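Side-chain contacts in LAO/AO transport system kinase (PDB 2P67), which belongs to the MeaB-like family of P-loop NTPases, built round a parallel beta-sheet flanked by helices: residues 13-17 / 18-22; 76-79 / 80-83; 206-209 / 210-214; 251-254 / 255-258. One frame throughout, in Å; residues are numbered along the deposited sequence. Where two conformers were deposited one is given.

Interaction 1 (13-17 / 18-22); sequences IRRLR and QGERA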
# COMPACT_ATOMS: atom_id res chain seq x y z
N ILE A 13 15.42 34.71 -13.06
CA ILE A 13 16.06 33.60 -12.34
C ILE A 13 17.18 34.08 -11.41
O ILE A 13 17.25 33.65 -10.26
CB ILE A 13 16.52 32.49 -13.28
CG1 ILE A 13 15.29 31.81 -13.91
CG2 ILE A 13 17.41 31.45 -12.52
CD1 ILE A 13 15.63 30.85 -15.04
N ARG A 14 18.03 34.99 -11.91
CA ARG A 14 19.06 35.63 -11.08
C ARG A 14 18.46 36.21 -9.80
O ARG A 14 18.93 35.92 -8.70
CB ARG A 14 19.77 36.73 -11.88
CG ARG A 14 20.98 37.37 -11.19
CD ARG A 14 21.42 38.62 -11.94
NE ARG A 14 22.72 39.13 -11.50
CZ ARG A 14 23.42 40.06 -12.15
NH1 ARG A 14 22.96 40.60 -13.27
NH2 ARG A 14 24.59 40.46 -11.67
N ARG A 15 17.42 37.03 -9.95
CA ARG A 15 16.73 37.68 -8.82
C ARG A 15 16.18 36.63 -7.86
O ARG A 15 16.28 36.77 -6.63
CB ARG A 15 15.55 38.53 -9.33
CG ARG A 15 15.92 39.82 -10.08
CD ARG A 15 14.69 40.79 -10.16
NE ARG A 15 13.50 40.22 -10.84
CZ ARG A 15 13.31 40.21 -12.16
NH1 ARG A 15 14.25 40.69 -12.99
NH2 ARG A 15 12.20 39.69 -12.67
N LEU A 16 15.64 35.56 -8.45
CA LEU A 16 15.04 34.47 -7.68
C LEU A 16 16.11 33.82 -6.80
O LEU A 16 15.95 33.65 -5.58
CB LEU A 16 14.39 33.45 -8.62
CG LEU A 16 13.86 32.12 -8.03
CD1 LEU A 16 12.60 32.40 -7.26
CD2 LEU A 16 13.62 31.03 -9.08
N ARG A 17 17.23 33.48 -7.42
CA ARG A 17 18.33 32.81 -6.71
C ARG A 17 18.96 33.68 -5.63
O ARG A 17 19.54 33.16 -4.67
CB ARG A 17 19.40 32.36 -7.70
CG ARG A 17 18.96 31.31 -8.67
CD ARG A 17 20.07 31.06 -9.68
NE ARG A 17 21.27 30.54 -9.02
CZ ARG A 17 22.51 30.64 -9.50
NH1 ARG A 17 22.73 31.24 -10.66
NH2 ARG A 17 23.53 30.12 -8.83
N GLN A 18 18.85 35.00 -5.78
CA GLN A 18 19.38 35.93 -4.79
C GLN A 18 18.43 36.05 -3.58
O GLN A 18 18.74 36.71 -2.59
CB GLN A 18 19.70 37.29 -5.42
CG GLN A 18 20.88 37.22 -6.41
CD GLN A 18 21.12 38.51 -7.19
OE1 GLN A 18 20.24 39.37 -7.30
NE2 GLN A 18 22.33 38.64 -7.75
N GLY A 19 17.30 35.36 -3.65
CA GLY A 19 16.37 35.29 -2.54
C GLY A 19 15.39 36.45 -2.48
O GLY A 19 14.77 36.69 -1.45
N GLU A 20 15.24 37.17 -3.60
CA GLU A 20 14.29 38.27 -3.65
C GLU A 20 12.85 37.75 -3.55
O GLU A 20 12.39 37.02 -4.43
CB GLU A 20 14.48 39.10 -4.91
CG GLU A 20 15.79 39.89 -4.88
CD GLU A 20 15.92 40.88 -6.03
OE1 GLU A 20 14.93 41.12 -6.75
OE2 GLU A 20 17.04 41.43 -6.19
N ARG A 21 12.17 38.14 -2.48
CA ARG A 21 10.83 37.59 -2.17
C ARG A 21 9.76 37.96 -3.20
O ARG A 21 8.87 37.15 -3.49
CB ARG A 21 10.42 37.97 -0.75
CG ARG A 21 11.24 37.25 0.30
CD ARG A 21 10.90 37.74 1.70
NE ARG A 21 11.37 39.10 1.91
CZ ARG A 21 10.89 39.93 2.83
NH1 ARG A 21 9.91 39.55 3.65
NH2 ARG A 21 11.39 41.16 2.94
N ALA A 22 9.86 39.17 -3.77
CA ALA A 22 8.87 39.62 -4.76
C ALA A 22 8.93 38.75 -6.02
O ALA A 22 7.89 38.39 -6.58
CB ALA A 22 9.06 41.09 -5.11
O HOH W 1 13.51 34.55 -4.25
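The chain of R15 lies against the E20 carboxylate, the two side chains crossing at a slant, with R15 CD 3.4 Å from E20 OE1 and R15 CB and CG beside the same oxygen. OE1 sits at the guanidinium edge, near its plane, yet R15 NE and E20 OE1 remain 4.4 Å apart, too far for a salt bridge. The bend of R15 at chi3 (-59°) turns the guanidinium away to other partners: NE bonds T23 OG1 and NH1 pairs with E11. On the neighbouring flank R14 and Q18 run side by side and point the same way. In the conformer given, the extended R14 chain, its CG trans to the backbone N (chi1 -173°), brings NE near Q18 NE2. Both are N-H donors, and because R14 was deposited in two conformers this pairing is doubtful for the arginine as a whole.

The backbone between them closes the helix as a Schellman motif. G19, at positive phi (86°), gives its N-H to L16 O at 2.9 Å from above the carbonyl plane, and E20 N reaches back to R15 O at 3.2 Å. Water 1 donates to both L16 O and E20 O, bridging the turn, while E20 takes the N-cap position of helix 21-32. The E20 carboxylate therefore probably acts on R15 through longer-range electrostatics, and the direct polar grip on the guanidinium comes from E11 and T23.

Interaction 2 (76-79 / 80-83); sequences FGML and LIRE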
# COMPACT_ATOMS: atom_id res chain seq x y z
N PHE A 76 7.92 26.46 15.73
CA PHE A 76 9.00 25.73 15.06
C PHE A 76 9.70 26.64 14.05
O PHE A 76 10.93 26.70 14.01
CB PHE A 76 8.45 24.45 14.39
CG PHE A 76 9.49 23.60 13.71
CD1 PHE A 76 10.47 22.92 14.45
CD2 PHE A 76 9.48 23.45 12.32
CE1 PHE A 76 11.43 22.12 13.80
CE2 PHE A 76 10.44 22.65 11.67
CZ PHE A 76 11.42 21.99 12.40
N GLY A 77 8.90 27.33 13.25
CA GLY A 77 9.41 28.26 12.22
C GLY A 77 10.28 29.34 12.84
O GLY A 77 11.40 29.60 12.36
N MET A 78 9.78 29.94 13.92
CA MET A 78 10.52 30.99 14.64
C MET A 78 11.83 30.47 15.24
O MET A 78 12.84 31.16 15.21
CB MET A 78 9.64 31.71 15.67
CG MET A 78 8.59 32.66 15.05
SD MET A 78 9.24 33.84 13.82
CE MET A 78 10.42 34.78 14.78
N LEU A 79 11.83 29.23 15.72
CA LEU A 79 13.08 28.60 16.17
C LEU A 79 14.13 28.53 15.06
O LEU A 79 15.30 28.85 15.27
CB LEU A 79 12.82 27.20 16.75
CG LEU A 79 14.00 26.37 17.28
CD1 LEU A 79 13.47 25.38 18.27
CD2 LEU A 79 14.76 25.65 16.20
N LEU A 80 13.71 28.09 13.87
CA LEU A 80 14.62 27.95 12.73
C LEU A 80 15.19 29.31 12.34
O LEU A 80 16.38 29.41 12.04
CB LEU A 80 13.91 27.32 11.53
CG LEU A 80 13.44 25.87 11.73
CD1 LEU A 80 12.53 25.38 10.57
CD2 LEU A 80 14.63 24.98 11.89
N ILE A 81 14.35 30.33 12.38
CA ILE A 81 14.79 31.69 12.03
C ILE A 81 15.80 32.21 13.05
O ILE A 81 16.83 32.78 12.68
CB ILE A 81 13.60 32.65 11.85
CG1 ILE A 81 12.87 32.30 10.54
CG2 ILE A 81 14.07 34.12 11.82
CD1 ILE A 81 11.45 32.72 10.54
N ARG A 82 15.53 31.98 14.33
CA ARG A 82 16.51 32.28 15.38
C ARG A 82 17.85 31.58 15.16
O ARG A 82 18.88 32.14 15.50
CB ARG A 82 15.96 31.93 16.76
CG ARG A 82 15.15 33.04 17.38
CD ARG A 82 14.69 32.68 18.78
NE ARG A 82 13.28 32.31 18.76
CZ ARG A 82 12.79 31.12 19.10
NH1 ARG A 82 11.49 30.92 19.03
NH2 ARG A 82 13.58 30.14 19.52
N GLU A 83 17.83 30.38 14.58
CA GLU A 83 19.06 29.66 14.24
C GLU A 83 19.76 30.28 13.02
O GLU A 83 20.79 29.78 12.58
CB GLU A 83 18.78 28.18 13.94
CG GLU A 83 18.31 27.33 15.14
CD GLU A 83 19.41 27.04 16.15
OE1 GLU A 83 20.54 26.68 15.75
OE2 GLU A 83 19.13 27.16 17.37
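M78 O receives the shortest hydrogen bond across this turn, from R82 N at 2.9 Å and nearly straight (N-H...O angle 170°). The R82 side chain then folds back over the same peptide: its chain bends at chi3 (-104°), and one face of the guanidinium lies over M78 O and L79 CA, both offset toward the rim. R82 NH1 comes 3.9 Å from M78 CB and NH2 4.1 Å from L79 CB, so the flat group rests on backbone and methylene carbon.

On the buried flank L80 reaches slantwise over the ring of F76. L80 CD1 is 3.6 Å from F76 CE2, and L80 CG also lies over a ring face. F76 CG lies trans to the backbone N (chi1 -178°), which swings the ring outward, on the side where L80 one turn later can reach its face. A looser apolar touch joins the bent M78 chain to I81, with M78 SD 4.1 Å from I81 CD1. L79 and E83 run alongside each other, L79 CD2 meeting E83 CG at 4.1 Å, while E83 N closes the turn on L79 O at 3.0 Å.

The sides of this last turn meet different surroundings. F76 and L80 reach strand 151-157 and helix 248-264, L80 and I81 touch V87 of the next strand, and R82 and E83 are exposed. Helix 69-82 probably follows the P-loop, consistent with the family, and this apolar face packs it on the parallel sheet, as helices do in a P-loop NTPase fold.

Interaction 3 (206-209 / 210-214); sequences GDNH and TNVAI
N208 and V212 set their side chains across each other at an angle, N208 ND2 lying 3.6 Å from V212 CG2. N208 CG stands between its backbone N and carbonyl carbon (chi1 55°), a placement that directs the amide to the flank where V212 lies; ND2 also makes a weak hydrogen bond to K203 O. The same valine methyl is pressed against the backbone, with V212 CG2 3.2 Å from N208 O. Next to it, N211 ND2 approaches N208 CB at 4.0 Å, a contact of amide against methylene.

H209 departs on another side. Its ring is presented obliquely to A213, H209 CE1 being 4.1 Å from A213 CB, while water 4 lies in the ring plane at the edge, 3.1 Å from H209 ND1. That water also makes a weak contact with T210 OG1.

Beneath these side chains the first helical bonds form: V212 N to N208 O, and A213 N to H209 O at 2.8 Å. N208 holds the N-cap position, but its side chain makes no capping bond. Instead, water 2 accepts from T210 N and water 3 from N211 N (3.1 Å), each giving a weak bond to D207 O. Solvent thus takes up two first-turn N-H groups that a capping side chain could have bonded, and the N208 amide turns instead to its weak bond with K203 O and rests against the V212 methyl.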
# COMPACT_ATOMS: atom_id res chain seq x y z
N GLY A 206 -0.70 22.86 30.96
CA GLY A 206 -1.83 22.92 31.88
C GLY A 206 -2.04 21.62 32.64
O GLY A 206 -1.12 21.11 33.28
N ASP A 207 -3.25 21.07 32.53
CA ASP A 207 -3.63 19.92 33.35
C ASP A 207 -3.67 18.56 32.63
O ASP A 207 -3.92 17.53 33.27
CB ASP A 207 -4.94 20.21 34.08
CG ASP A 207 -4.77 21.27 35.16
OD1 ASP A 207 -3.76 21.22 35.90
OD2 ASP A 207 -5.66 22.15 35.26
N ASN A 208 -3.42 18.52 31.33
CA ASN A 208 -3.48 17.22 30.67
C ASN A 208 -2.14 16.50 30.44
O ASN A 208 -1.98 15.81 29.44
CB ASN A 208 -4.36 17.24 29.41
CG ASN A 208 -3.94 18.30 28.41
OD1 ASN A 208 -3.92 19.49 28.74
ND2 ASN A 208 -3.65 17.88 27.17
N HIS A 209 -1.19 16.63 31.37
CA HIS A 209 0.08 15.90 31.21
C HIS A 209 -0.10 14.38 31.11
O HIS A 209 0.54 13.73 30.27
CB HIS A 209 1.11 16.23 32.31
CG HIS A 209 2.44 15.59 32.06
ND1 HIS A 209 2.66 14.24 32.22
CD2 HIS A 209 3.62 16.11 31.63
CE1 HIS A 209 3.91 13.95 31.90
NE2 HIS A 209 4.51 15.07 31.55
N THR A 210 -0.94 13.81 31.95
CA THR A 210 -1.14 12.36 31.95
C THR A 210 -1.76 11.88 30.63
O THR A 210 -1.31 10.89 30.06
CB THR A 210 -1.98 11.91 33.18
OG1 THR A 210 -1.20 12.13 34.37
CG2 THR A 210 -2.32 10.41 33.11
N ASN A 211 -2.77 12.61 30.14
CA ASN A 211 -3.39 12.27 28.85
C ASN A 211 -2.37 12.31 27.71
O ASN A 211 -2.35 11.41 26.86
CB ASN A 211 -4.60 13.18 28.56
CG ASN A 211 -5.79 12.85 29.47
OD1 ASN A 211 -6.00 11.70 29.86
ND2 ASN A 211 -6.57 13.88 29.82
N VAL A 212 -1.50 13.32 27.72
CA VAL A 212 -0.40 13.46 26.75
C VAL A 212 0.62 12.30 26.89
O VAL A 212 1.04 11.71 25.89
CB VAL A 212 0.31 14.82 26.89
CG1 VAL A 212 1.60 14.87 26.10
CG2 VAL A 212 -0.63 15.98 26.51
N ALA A 213 0.99 11.98 28.13
CA ALA A 213 1.94 10.87 28.36
C ALA A 213 1.41 9.53 27.86
O ALA A 213 2.18 8.70 27.34
CB ALA A 213 2.31 10.78 29.84
N ILE A 214 0.11 9.30 28.03
CA ILE A 214 -0.51 8.05 27.59
C ILE A 214 -0.53 7.98 26.06
O ILE A 214 -0.20 6.94 25.47
CB ILE A 214 -1.94 7.87 28.22
CG1 ILE A 214 -1.80 7.61 29.74
CG2 ILE A 214 -2.72 6.71 27.54
CD1 ILE A 214 -3.13 7.77 30.51
O HOH W 2 -1.79 15.13 34.56
O HOH W 3 -4.41 14.58 31.80
O HOH W 4 1.96 11.46 33.44

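Interaction 4 (251-254 / 255-258); sequences IWHA and IIDF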
# COMPACT_ATOMS: atom_id res chain seq x y z
N ILE A 251 12.52 18.85 19.33
CA ILE A 251 11.98 18.35 18.06
C ILE A 251 12.94 18.66 16.90
O ILE A 251 13.24 17.79 16.08
CB ILE A 251 10.54 18.86 17.83
CG1 ILE A 251 9.58 18.18 18.84
CG2 ILE A 251 10.10 18.65 16.35
CD1 ILE A 251 8.31 18.86 19.08
N TRP A 252 13.46 19.88 16.87
CA TRP A 252 14.45 20.27 15.85
C TRP A 252 15.69 19.39 15.98
O TRP A 252 16.24 18.91 14.99
CB TRP A 252 14.80 21.76 15.99
CG TRP A 252 15.86 22.27 15.07
CD1 TRP A 252 16.96 23.03 15.42
CD2 TRP A 252 15.94 22.08 13.65
NE1 TRP A 252 17.71 23.32 14.30
CE2 TRP A 252 17.11 22.76 13.21
CE3 TRP A 252 15.15 21.39 12.71
CZ2 TRP A 252 17.49 22.78 11.85
CZ3 TRP A 252 15.54 21.42 11.37
CH2 TRP A 252 16.69 22.11 10.95
N HIS A 253 16.12 19.16 17.21
CA HIS A 253 17.25 18.30 17.45
C HIS A 253 17.04 16.85 16.98
O HIS A 253 17.96 16.23 16.47
CB HIS A 253 17.66 18.38 18.91
CG HIS A 253 18.25 19.70 19.25
ND1 HIS A 253 18.24 20.23 20.53
CD2 HIS A 253 18.85 20.63 18.46
CE1 HIS A 253 18.83 21.42 20.51
NE2 HIS A 253 19.20 21.68 19.27
N ALA A 254 15.82 16.36 17.13
CA ALA A 254 15.49 15.02 16.64
C ALA A 254 15.53 14.98 15.11
O ALA A 254 15.98 13.99 14.53
CB ALA A 254 14.13 14.58 17.16
N ILE A 255 15.03 16.03 14.47
CA ILE A 255 15.10 16.15 13.01
C ILE A 255 16.55 16.13 12.54
O ILE A 255 16.88 15.45 11.56
CB ILE A 255 14.33 17.40 12.48
CG1 ILE A 255 12.82 17.19 12.69
CG2 ILE A 255 14.63 17.63 10.96
CD1 ILE A 255 11.95 18.46 12.71
N ILE A 256 17.42 16.87 13.22
CA ILE A 256 18.85 16.85 12.91
C ILE A 256 19.43 15.43 13.08
O ILE A 256 20.17 14.96 12.22
CB ILE A 256 19.64 17.91 13.72
CG1 ILE A 256 19.22 19.31 13.26
CG2 ILE A 256 21.16 17.72 13.53
CD1 ILE A 256 19.63 20.41 14.21
N ASP A 257 19.05 14.74 14.16
CA ASP A 257 19.46 13.35 14.41
C ASP A 257 19.01 12.42 13.27
O ASP A 257 19.77 11.55 12.81
CB ASP A 257 18.88 12.87 15.76
CG ASP A 257 19.61 13.46 16.97
OD1 ASP A 257 20.70 14.08 16.82
OD2 ASP A 257 19.08 13.30 18.10
N PHE A 258 17.78 12.62 12.80
CA PHE A 258 17.26 11.89 11.63
C PHE A 258 18.16 12.12 10.39
O PHE A 258 18.56 11.16 9.72
CB PHE A 258 15.80 12.33 11.34
CG PHE A 258 15.22 11.74 10.06
CD1 PHE A 258 14.51 10.53 10.09
CD2 PHE A 258 15.38 12.41 8.83
CE1 PHE A 258 13.97 9.97 8.91
CE2 PHE A 258 14.84 11.85 7.64
CZ PHE A 258 14.12 10.64 7.69
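I256 CD1 lies over one face of the W252 indole as a CH-pi contact, 3.7 Å from the centroid of the five-membered ring and 22° off its normal. The methyl is offset toward the rim and comes within 3.5 Å of W252 NE1. It also makes a looser approach to the edge of the H253 ring, where H253 CD2 is 4.3 Å from I256 CD1, so this one bump sits close over the indole and only loosely beside the imidazole. W252 CG points trans to the backbone N (chi1 176°), so that the indole stands outward and leans toward the following turn, where I256 meets it.

At the six-membered end, I255 crosses the indole at about a right angle, its CG2 3.9 Å from W252 CZ3. The other branch of I255 goes to I251, CD1 meeting I251 CG2 at 4.1 Å. The forked isoleucine thereby straddles two residues of the preceding turn.

D257 pairs with R236 in a salt bridge, while F258 meets W233 edge-to-face. I251, W252 and I255 face helix 69-82 and strands 57-63 and 198-201. This apolar ridge on helix 248-264 is characteristic of a helix flanking the parallel sheet of a P-loop NTPase fold.

How the interactions relate
Interactions 2 and 4 form one packed interface although far apart in sequence, their centres 13 Å apart. L79 CD2 meets W252 CD1 at 3.5 Å, L80 CD2 meets W252 CE2 at 3.6 Å, and F76 CZ meets I255 CD1 at 3.6 Å, so helices 69-82 and 248-264 pack together beside the sheet. Interactions 1 and 3 stand 46 Å apart between centres: interaction 1 closes helix 9-17 and begins helix 21-32, and interaction 3 begins helix 209-225. Each approaches the packed pair to about 10 Å between nearest atoms, 1 toward 2 and 3 toward 4. The sodium ion, bound by R272 and S276, lies about 13 Å from the F258 side chain.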